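Local coordinates for monosaccharide ABC transporter substrate-binding protein, CUT2 family (PDB 4YHS) that probably binds a monosaccharide or related small solute outside the inner membrane and delivers it to its partner ABC importer, at residues A[101-106]-A[124-130]; A[117-123]-A[142-147]; A[72-78]-A[297-303]. All coordinates share one frame; numbering follows the deposited sequence.

In the fold
The three contacts belong to the lobe built on the mixed beta sheet, one of the two lobes of a periplasmic-binding-protein fold. Interactions 1 and 2 have centres about 14 Å apart and share a seam: Q105 NE2 probably donates to G123 O at 3.0 Å, and L130 CD1 packs on I122 CG2. Interaction 3 lies nearer the middle of the chain, its centre about 16 Å from that of interaction 2; the two touch through L147 CD2 and V76 CG1, 3.6 Å apart. Interactions 1 and 3 do not touch; their nearest atoms are about 5 Å apart. In interaction 3 the Y72 side chain comes to about 4 Å from a bound bis-tris molecule, which may mark the solute pocket.

Interaction 1 of 3, residues A[101-106]-A[124-130]; sequences ELNKQI and AISADGL
I125 presses its side chain against the first turn of helix 102-115, in the Rossmann-like beta-alpha-beta layering of a periplasmic-binding-protein lobe. Its loop, 124-130, follows strand 119-122 and leads into helix 131-138, so the contact joins the start of one helix to the approach to the next. The two branches of I125 touch different residues. CD1 reaches the N-cap residue, lying 3.3 Å from E101 O, while CG2 rests on L102 CB at 4.0 Å.

Q105 supplies the polar tie. With CG anti to the backbone N (chi1 178°) and the chain extended beyond it, the amide runs past the side chain of I125 in the opposite direction. OE1 then accepts the backbone N-H of I125 at 3.0 Å, in the carbonyl plane and on a lone pair, with 153° at the hydrogen. The other end of the amide is held as well: NE2 bonds to S64 OG and probably also to G123 O, so the assignment of the O and N ends of this buried group is supported by partners at both.

L102 slides past L130 from the opposite direction, and the methyls meet tightly, L102 CD1 to L130 CD2 at 3.5 Å. That same CD2 also takes I106 CG1, at 3.5 Å, and is thereby wedged between two side chains one helical turn apart. L130 CD1 turns instead to the amide of Q105. The other methyl of L102, CD2, lies over the backbone of G129, 4.0 Å from its CA; a beta carbon on that glycine would run into the leucine. Just beyond, I106 CD1 comes to 3.6 Å from G129 O.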
loop_
_atom_site.group_PDB
_atom_site.type_symbol
_atom_site.label_atom_id
_atom_site.label_comp_id
_atom_site.label_asym_id
_atom_site.label_seq_id
_atom_site.Cartn_x
_atom_site.Cartn_y
_atom_site.Cartn_z
ATOM N N GLU A 101 -11.582 3.037 15.858
ATOM C CA GLU A 101 -12.330 4.290 15.992
ATOM C C GLU A 101 -13.275 4.584 14.828
ATOM O O GLU A 101 -13.374 5.729 14.390
ATOM C CB GLU A 101 -11.353 5.463 16.160
ATOM C CG GLU A 101 -10.411 5.303 17.357
ATOM C CD GLU A 101 -11.156 5.110 18.646
ATOM O OE1 GLU A 101 -11.911 6.032 19.035
ATOM O OE2 GLU A 101 -11.032 4.022 19.252
ATOM N N LEU A 102 -14.015 3.576 14.371
ATOM C CA LEU A 102 -14.975 3.785 13.296
ATOM C C LEU A 102 -15.973 4.913 13.636
ATOM O O LEU A 102 -16.262 5.742 12.796
ATOM C CB LEU A 102 -15.728 2.495 12.992
ATOM C CG LEU A 102 -16.874 2.607 11.977
ATOM C CD1 LEU A 102 -16.358 2.895 10.595
ATOM C CD2 LEU A 102 -17.727 1.357 11.975
ATOM N N ASN A 103 -16.505 4.937 14.853
ATOM C CA ASN A 103 -17.495 5.949 15.213
ATOM C C ASN A 103 -16.946 7.363 15.166
ATOM O O ASN A 103 -17.665 8.299 14.817
ATOM C CB ASN A 103 -18.059 5.663 16.594
ATOM C CG ASN A 103 -18.920 4.432 16.608
ATOM O OD1 ASN A 103 -19.515 4.073 15.591
ATOM N ND2 ASN A 103 -18.984 3.764 17.758
ATOM N N LYS A 104 -15.664 7.525 15.472
ATOM C CA LYS A 104 -15.050 8.848 15.405
ATOM C C LYS A 104 -14.857 9.236 13.934
ATOM O O LYS A 104 -15.053 10.383 13.559
ATOM C CB LYS A 104 -13.738 8.885 16.177
ATOM C CG LYS A 104 -12.895 10.110 15.930
ATOM C CD LYS A 104 -13.574 11.371 16.404
ATOM C CE LYS A 104 -13.375 11.579 17.906
ATOM N NZ LYS A 104 -13.152 13.022 18.218
ATOM N N GLN A 105 -14.545 8.272 13.081
ATOM C CA GLN A 105 -14.385 8.592 11.674
ATOM C C GLN A 105 -15.734 9.015 11.086
ATOM O O GLN A 105 -15.811 9.974 10.330
ATOM C CB GLN A 105 -13.795 7.424 10.906
ATOM C CG GLN A 105 -13.661 7.732 9.429
ATOM C CD GLN A 105 -12.828 6.734 8.702
ATOM O OE1 GLN A 105 -13.036 5.538 8.839
ATOM N NE2 GLN A 105 -11.863 7.222 7.905
ATOM N N ILE A 106 -16.810 8.340 11.479
ATOM C CA ILE A 106 -18.126 8.724 11.030
ATOM C C ILE A 106 -18.436 10.165 11.445
ATOM O O ILE A 106 -18.852 10.962 10.604
ATOM C CB ILE A 106 -19.185 7.734 11.540
ATOM C CG1 ILE A 106 -18.988 6.382 10.833
ATOM C CG2 ILE A 106 -20.595 8.268 11.290
ATOM C CD1 ILE A 106 -19.879 5.272 11.375
ATOM N N ALA A 124 -10.809 4.315 4.710
ATOM C CA ALA A 124 -11.868 3.784 5.559
ATOM C C ALA A 124 -11.380 2.815 6.621
ATOM O O ALA A 124 -10.595 1.911 6.339
ATOM C CB ALA A 124 -12.910 3.115 4.710
ATOM N N ILE A 125 -11.898 2.980 7.841
ATOM C CA ILE A 125 -11.551 2.068 8.909
ATOM C C ILE A 125 -12.155 0.675 8.639
ATOM O O ILE A 125 -11.564 -0.331 8.993
ATOM C CB ILE A 125 -12.011 2.641 10.280
ATOM C CG1 ILE A 125 -10.978 3.677 10.755
ATOM C CG2 ILE A 125 -12.187 1.536 11.324
ATOM C CD1 ILE A 125 -11.417 4.523 11.966
ATOM N N SER A 126 -13.332 0.600 8.016
ATOM C CA SER A 126 -13.812 -0.706 7.572
ATOM C C SER A 126 -14.497 -0.603 6.207
ATOM O O SER A 126 -14.893 0.470 5.772
ATOM C CB SER A 126 -14.749 -1.340 8.618
ATOM O OG SER A 126 -16.093 -0.904 8.514
ATOM N N ALA A 127 -14.602 -1.734 5.528
ATOM C CA ALA A 127 -15.163 -1.770 4.181
ATOM C C ALA A 127 -16.624 -1.334 4.091
ATOM O O ALA A 127 -16.994 -0.682 3.110
ATOM C CB ALA A 127 -15.017 -3.179 3.597
ATOM N N ASP A 128 -17.439 -1.702 5.092
ATOM C CA ASP A 128 -18.879 -1.461 5.109
ATOM C C ASP A 128 -19.332 -0.391 6.106
ATOM O O ASP A 128 -20.459 0.064 6.037
ATOM C CB ASP A 128 -19.635 -2.734 5.486
ATOM C CG ASP A 128 -19.246 -3.923 4.636
ATOM O OD1 ASP A 128 -18.712 -3.730 3.514
ATOM O OD2 ASP A 128 -19.490 -5.058 5.106
ATOM N N GLY A 129 -18.477 -0.041 7.066
ATOM C CA GLY A 129 -18.924 0.704 8.235
ATOM C C GLY A 129 -19.314 2.150 7.960
ATOM O O GLY A 129 -20.028 2.774 8.739
ATOM N N LEU A 130 -18.798 2.689 6.855
ATOM C CA LEU A 130 -19.076 4.070 6.453
ATOM C C LEU A 130 -20.143 4.153 5.362
ATOM O O LEU A 130 -20.467 5.243 4.889
ATOM C CB LEU A 130 -17.811 4.740 5.933
ATOM C CG LEU A 130 -16.585 4.689 6.833
ATOM C CD1 LEU A 130 -15.446 5.369 6.098
ATOM C CD2 LEU A 130 -16.886 5.355 8.170
#

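Interaction 2 of 3, residues A[117-123]-A[142-147]; sequences TDAVIIG and IPVIDL
Strands 119-122 and 144-147 run parallel, their axes 4.7 Å apart at closest and 16° from exact alignment, and four backbone hydrogen bonds alternate between them. V120 N gives to P143 O at 3.0 Å and V120 O takes I145 N at 2.8 Å. Further along, I122 N reaches I145 O at 2.9 Å. The last bond, from L147 N to I122 O, is 2.9 Å long.

On one face of the sheet I121 and I145 lie side by side and point the same way, with their CG1 atoms 3.9 Å apart. I121 CG1 is anti to the carbonyl carbon (chi1 -64°) and faces I145, whereas CG2, anti to the backbone N, meets L147 CD2 at 3.8 Å. An alanine in place of I121 is likely to open a gap beside I145 CG1 and leave L147 CD2 without its methyl neighbour.

These are consecutive strands of a beta-alpha-beta crossover, connected through helix 131-138, as in the Rossmann-like lobes of periplasmic binding proteins. I121 and I145 face helix 299-314, touching A306 and I313 respectively, while I122 and V144 on the other face meet I134 and I137 of the connecting helix.

On that second face I122 CD1 crosses to V144 CG1, 3.7 Å away. Ahead of strand 144-147, I142 CG2 rests against D118 O and the CA of A119, and the same methyl also touches V120 CG2. The carboxylate of D146 is engaged elsewhere: OD2 forms a salt bridge with K159 and accepts the backbone N-H of I151.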
loop_
_atom_site.group_PDB
_atom_site.type_symbol
_atom_site.label_atom_id
_atom_site.label_comp_id
_atom_site.label_asym_id
_atom_site.label_seq_id
_atom_site.Cartn_x
_atom_site.Cartn_y
_atom_site.Cartn_z
ATOM N N THR A 117 -17.831 21.450 2.527
ATOM C CA THR A 117 -16.736 20.928 1.734
ATOM C C THR A 117 -17.220 20.577 0.319
ATOM O O THR A 117 -18.429 20.436 0.089
ATOM C CB THR A 117 -16.123 19.695 2.393
ATOM O OG1 THR A 117 -14.881 19.398 1.781
ATOM C CG2 THR A 117 -17.044 18.495 2.269
ATOM N N ASP A 118 -16.289 20.450 -0.617
ATOM C CA ASP A 118 -16.628 20.105 -1.995
ATOM C C ASP A 118 -16.539 18.621 -2.324
ATOM O O ASP A 118 -17.346 18.126 -3.108
ATOM C CB ASP A 118 -15.742 20.903 -2.950
ATOM C CG ASP A 118 -15.939 22.389 -2.799
ATOM O OD1 ASP A 118 -17.098 22.823 -2.624
ATOM O OD2 ASP A 118 -14.949 23.136 -2.873
ATOM N N ALA A 119 -15.565 17.924 -1.735
ATOM C CA ALA A 119 -15.393 16.479 -1.912
ATOM C C ALA A 119 -14.808 15.880 -0.637
ATOM O O ALA A 119 -14.184 16.590 0.149
ATOM C CB ALA A 119 -14.479 16.172 -3.111
ATOM N N VAL A 120 -15.043 14.578 -0.456
ATOM C CA VAL A 120 -14.514 13.828 0.671
ATOM C C VAL A 120 -13.638 12.660 0.178
ATOM O O VAL A 120 -14.087 11.833 -0.602
ATOM C CB VAL A 120 -15.659 13.298 1.576
ATOM C CG1 VAL A 120 -15.079 12.501 2.728
ATOM C CG2 VAL A 120 -16.501 14.465 2.117
ATOM N N ILE A 121 -12.396 12.602 0.650
ATOM C CA ILE A 121 -11.466 11.522 0.359
ATOM C C ILE A 121 -11.328 10.708 1.639
ATOM O O ILE A 121 -11.031 11.259 2.668
ATOM C CB ILE A 121 -10.109 12.106 -0.122
ATOM C CG1 ILE A 121 -10.321 12.852 -1.443
ATOM C CG2 ILE A 121 -9.056 11.036 -0.297
ATOM C CD1 ILE A 121 -9.115 13.704 -1.837
ATOM N N ILE A 122 -11.584 9.406 1.571
ATOM C CA ILE A 122 -11.662 8.561 2.769
ATOM C C ILE A 122 -10.716 7.364 2.721
ATOM O O ILE A 122 -10.762 6.572 1.786
ATOM C CB ILE A 122 -13.082 7.993 2.965
ATOM C CG1 ILE A 122 -14.126 9.087 3.063
ATOM C CG2 ILE A 122 -13.173 7.140 4.238
ATOM C CD1 ILE A 122 -15.544 8.546 3.166
ATOM N N GLY A 123 -9.899 7.227 3.765
ATOM C CA GLY A 123 -9.195 5.996 4.057
ATOM C C GLY A 123 -9.991 5.281 5.133
ATOM O O GLY A 123 -9.886 5.605 6.316
ATOM N N ILE A 142 -21.931 15.475 -3.186
ATOM C CA ILE A 142 -20.517 15.571 -2.853
ATOM C C ILE A 142 -19.765 14.284 -3.267
ATOM O O ILE A 142 -20.092 13.206 -2.782
ATOM C CB ILE A 142 -20.350 15.826 -1.345
ATOM C CG1 ILE A 142 -20.949 17.202 -0.967
ATOM C CG2 ILE A 142 -18.877 15.744 -0.947
ATOM C CD1 ILE A 142 -21.059 17.430 0.519
ATOM N N PRO A 143 -18.761 14.398 -4.154
ATOM C CA PRO A 143 -18.028 13.193 -4.566
ATOM C C PRO A 143 -17.280 12.569 -3.395
ATOM O O PRO A 143 -16.709 13.308 -2.579
ATOM C CB PRO A 143 -17.040 13.710 -5.614
ATOM C CG PRO A 143 -17.539 15.023 -6.031
ATOM C CD PRO A 143 -18.301 15.590 -4.886
ATOM N N VAL A 144 -17.267 11.240 -3.329
ATOM C CA VAL A 144 -16.547 10.530 -2.278
ATOM C C VAL A 144 -15.523 9.622 -2.958
ATOM O O VAL A 144 -15.871 8.774 -3.787
ATOM C CB VAL A 144 -17.492 9.708 -1.369
ATOM C CG1 VAL A 144 -16.705 9.018 -0.280
ATOM C CG2 VAL A 144 -18.580 10.618 -0.757
ATOM N N ILE A 145 -14.262 9.796 -2.571
ATOM C CA ILE A 145 -13.147 9.015 -3.117
ATOM C C ILE A 145 -12.653 7.975 -2.101
ATOM O O ILE A 145 -12.354 8.310 -0.952
ATOM C CB ILE A 145 -11.960 9.927 -3.465
ATOM C CG1 ILE A 145 -12.395 11.133 -4.279
ATOM C CG2 ILE A 145 -10.887 9.157 -4.193
ATOM C CD1 ILE A 145 -13.012 10.807 -5.557
ATOM N N ASP A 146 -12.545 6.731 -2.552
ATOM C CA ASP A 146 -12.060 5.601 -1.774
ATOM C C ASP A 146 -10.532 5.498 -1.893
ATOM O O ASP A 146 -10.003 5.111 -2.940
ATOM C CB ASP A 146 -12.776 4.337 -2.302
ATOM C CG ASP A 146 -12.383 3.065 -1.604
ATOM O OD1 ASP A 146 -11.559 3.072 -0.646
ATOM O OD2 ASP A 146 -12.949 2.039 -2.054
ATOM N N LEU A 147 -9.833 5.807 -0.801
ATOM C CA LEU A 147 -8.357 5.896 -0.783
ATOM C C LEU A 147 -7.755 4.753 0.027
ATOM O O LEU A 147 -8.096 4.562 1.210
ATOM C CB LEU A 147 -7.909 7.252 -0.218
ATOM C CG LEU A 147 -6.407 7.464 0.073
ATOM C CD1 LEU A 147 -5.538 7.404 -1.167
ATOM C CD2 LEU A 147 -6.181 8.810 0.767
#

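Interaction 3 of 3, residues A[72-78]-A[297-303]; sequences YWLGVDY and DSMVIQG
A selenomethionine, M299, sits over the ring of Y72, and it is CG rather than the heavy atom that lies over its centre: CG is 3.9 Å from the centroid and 8° off the ring normal. SE stands above the same face at 5.1 Å, a more distant Met-aromatic contact. CG occupies the position between the backbone N and the carbonyl carbon (chi1 89°), which carries the bent chain over the ring.

At the ring's edge, Y72 OH donates to the syn lone pair of D297 OD2 at 2.6 Å, with ring and carboxylate planes 45° apart. Q302 NE2 steadies the aspartate from its own segment, bonding to D297 O at 2.9 Å and weakly to OD2.

Farther along, the axes of segments 72-78 and 299-303 come within 7.0 Å of each other. A beta carbon on G75 would run into M299 SE, and one on G303 into V76 O. V300 CG2 reaches G75 O at 3.4 Å, and V300 CG1 lies at the ring edge of Y78, 3.6 Å from CD2. Y72, beside a bound bis-tris that probably came from the crystallisation liquor, may line the solute cleft expected of a periplasmic-binding-protein fold.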
loop_
_atom_site.group_PDB
_atom_site.type_symbol
_atom_site.label_atom_id
_atom_site.label_comp_id
_atom_site.label_asym_id
_atom_site.label_seq_id
_atom_site.Cartn_x
_atom_site.Cartn_y
_atom_site.Cartn_z
ATOM N N TYR A 72 3.396 4.506 6.875
ATOM C CA TYR A 72 2.541 4.268 5.735
ATOM C C TYR A 72 1.541 5.417 5.580
ATOM O O TYR A 72 1.478 6.045 4.527
ATOM C CB TYR A 72 1.795 2.932 5.867
ATOM C CG TYR A 72 1.033 2.591 4.595
ATOM C CD1 TYR A 72 -0.257 3.074 4.363
ATOM C CD2 TYR A 72 1.619 1.793 3.620
ATOM C CE1 TYR A 72 -0.934 2.781 3.178
ATOM C CE2 TYR A 72 0.943 1.469 2.451
ATOM C CZ TYR A 72 -0.341 1.962 2.243
ATOM O OH TYR A 72 -1.023 1.668 1.078
ATOM N N TRP A 73 0.760 5.705 6.614
ATOM C CA TRP A 73 -0.228 6.778 6.512
ATOM C C TRP A 73 0.430 8.156 6.510
ATOM O O TRP A 73 -0.113 9.093 5.920
ATOM C CB TRP A 73 -1.307 6.611 7.615
ATOM C CG TRP A 73 -2.163 5.446 7.197
ATOM C CD1 TRP A 73 -2.012 4.131 7.550
ATOM C CD2 TRP A 73 -3.250 5.478 6.259
ATOM N NE1 TRP A 73 -2.949 3.358 6.909
ATOM C CE2 TRP A 73 -3.724 4.163 6.119
ATOM C CE3 TRP A 73 -3.868 6.493 5.533
ATOM C CZ2 TRP A 73 -4.786 3.838 5.274
ATOM C CZ3 TRP A 73 -4.947 6.154 4.686
ATOM C CH2 TRP A 73 -5.386 4.856 4.583
ATOM N N LEU A 74 1.627 8.291 7.086
ATOM C CA LEU A 74 2.383 9.521 6.889
ATOM C C LEU A 74 2.719 9.712 5.407
ATOM O O LEU A 74 2.669 10.813 4.879
ATOM C CB LEU A 74 3.651 9.497 7.747
ATOM C CG LEU A 74 4.454 10.784 7.901
ATOM C CD1 LEU A 74 3.622 11.850 8.614
ATOM C CD2 LEU A 74 5.763 10.494 8.675
ATOM N N GLY A 75 3.079 8.635 4.725
ATOM C CA GLY A 75 3.285 8.688 3.286
ATOM C C GLY A 75 2.046 9.096 2.497
ATOM O O GLY A 75 2.107 9.932 1.587
ATOM N N VAL A 76 0.892 8.531 2.851
ATOM C CA VAL A 76 -0.332 8.937 2.190
ATOM C C VAL A 76 -0.606 10.436 2.460
ATOM O O VAL A 76 -1.003 11.168 1.543
ATOM C CB VAL A 76 -1.533 8.099 2.645
ATOM C CG1 VAL A 76 -2.724 8.442 1.810
ATOM C CG2 VAL A 76 -1.233 6.625 2.550
ATOM N N ASP A 77 -0.388 10.876 3.703
ATOM C CA ASP A 77 -0.555 12.287 4.091
ATOM C C ASP A 77 0.299 13.196 3.197
ATOM O O ASP A 77 -0.153 14.225 2.701
ATOM C CB ASP A 77 -0.182 12.491 5.554
ATOM C CG ASP A 77 -0.287 13.936 5.987
ATOM O OD1 ASP A 77 -1.395 14.513 5.928
ATOM O OD2 ASP A 77 0.729 14.480 6.407
ATOM N N TYR A 78 1.560 12.827 3.054
ATOM C CA TYR A 78 2.493 13.586 2.234
ATOM C C TYR A 78 1.969 13.751 0.806
ATOM O O TYR A 78 1.995 14.841 0.272
ATOM C CB TYR A 78 3.863 12.890 2.237
ATOM C CG TYR A 78 4.890 13.539 1.345
ATOM C CD1 TYR A 78 5.603 14.669 1.769
ATOM C CD2 TYR A 78 5.175 13.014 0.096
ATOM C CE1 TYR A 78 6.539 15.263 0.948
ATOM C CE2 TYR A 78 6.122 13.589 -0.722
ATOM C CZ TYR A 78 6.792 14.721 -0.302
ATOM O OH TYR A 78 7.751 15.313 -1.109
ATOM N N ASP A 297 3.913 -0.152 -3.174
ATOM C CA ASP A 297 2.584 0.218 -3.726
ATOM C C ASP A 297 2.469 1.709 -3.980
ATOM O O ASP A 297 1.409 2.198 -4.395
ATOM C CB ASP A 297 1.435 -0.248 -2.820
ATOM C CG ASP A 297 1.285 0.564 -1.536
ATOM O OD1 ASP A 297 2.223 1.259 -1.131
ATOM O OD2 ASP A 297 0.224 0.442 -0.909
ATOM N N SER A 298 3.583 2.402 -3.823
ATOM C CA SER A 298 3.612 3.849 -4.070
ATOM C C SER A 298 2.438 4.527 -3.340
ATOM O O SER A 298 1.601 5.213 -3.959
ATOM C CB SER A 298 3.539 4.158 -5.578
ATOM O OG SER A 298 4.680 3.705 -6.268
HETATM N N MSE A 299 2.341 4.315 -2.030
HETATM C CA MSE A 299 1.186 4.843 -1.282
HETATM C C MSE A 299 1.106 6.362 -1.299
HETATM O O MSE A 299 0.019 6.935 -1.207
HETATM C CB MSE A 299 1.189 4.336 0.172
HETATM C CG MSE A 299 1.922 5.138 1.234
HETATM SE SE MSE A 299 3.872 5.088 1.026
HETATM C CE MSE A 299 4.314 3.311 1.784
ATOM N N VAL A 300 2.240 7.022 -1.442
ATOM C CA VAL A 300 2.231 8.475 -1.626
ATOM C C VAL A 300 1.402 8.874 -2.867
ATOM O O VAL A 300 0.540 9.776 -2.814
ATOM C CB VAL A 300 3.661 9.040 -1.783
ATOM C CG1 VAL A 300 3.617 10.512 -2.036
ATOM C CG2 VAL A 300 4.529 8.765 -0.568
ATOM N N ILE A 301 1.674 8.183 -3.964
ATOM C CA ILE A 301 0.987 8.381 -5.228
ATOM C C ILE A 301 -0.508 7.999 -5.150
ATOM O O ILE A 301 -1.332 8.629 -5.811
ATOM C CB ILE A 301 1.675 7.580 -6.371
ATOM C CG1 ILE A 301 3.194 7.909 -6.477
ATOM C CG2 ILE A 301 0.989 7.876 -7.689
ATOM C CD1 ILE A 301 3.545 9.405 -6.616
ATOM N N GLN A 302 -0.870 6.976 -4.355
ATOM C CA GLN A 302 -2.282 6.715 -4.081
ATOM C C GLN A 302 -2.945 7.958 -3.494
ATOM O O GLN A 302 -4.042 8.332 -3.931
ATOM C CB GLN A 302 -2.442 5.521 -3.155
ATOM C CG GLN A 302 -2.103 4.215 -3.855
ATOM C CD GLN A 302 -2.147 3.035 -2.924
ATOM O OE1 GLN A 302 -3.150 2.805 -2.239
ATOM N NE2 GLN A 302 -1.047 2.280 -2.863
ATOM N N GLY A 303 -2.273 8.626 -2.563
ATOM C CA GLY A 303 -2.753 9.890 -2.036
ATOM C C GLY A 303 -2.884 10.977 -3.097
ATOM O O GLY A 303 -3.941 11.623 -3.204
#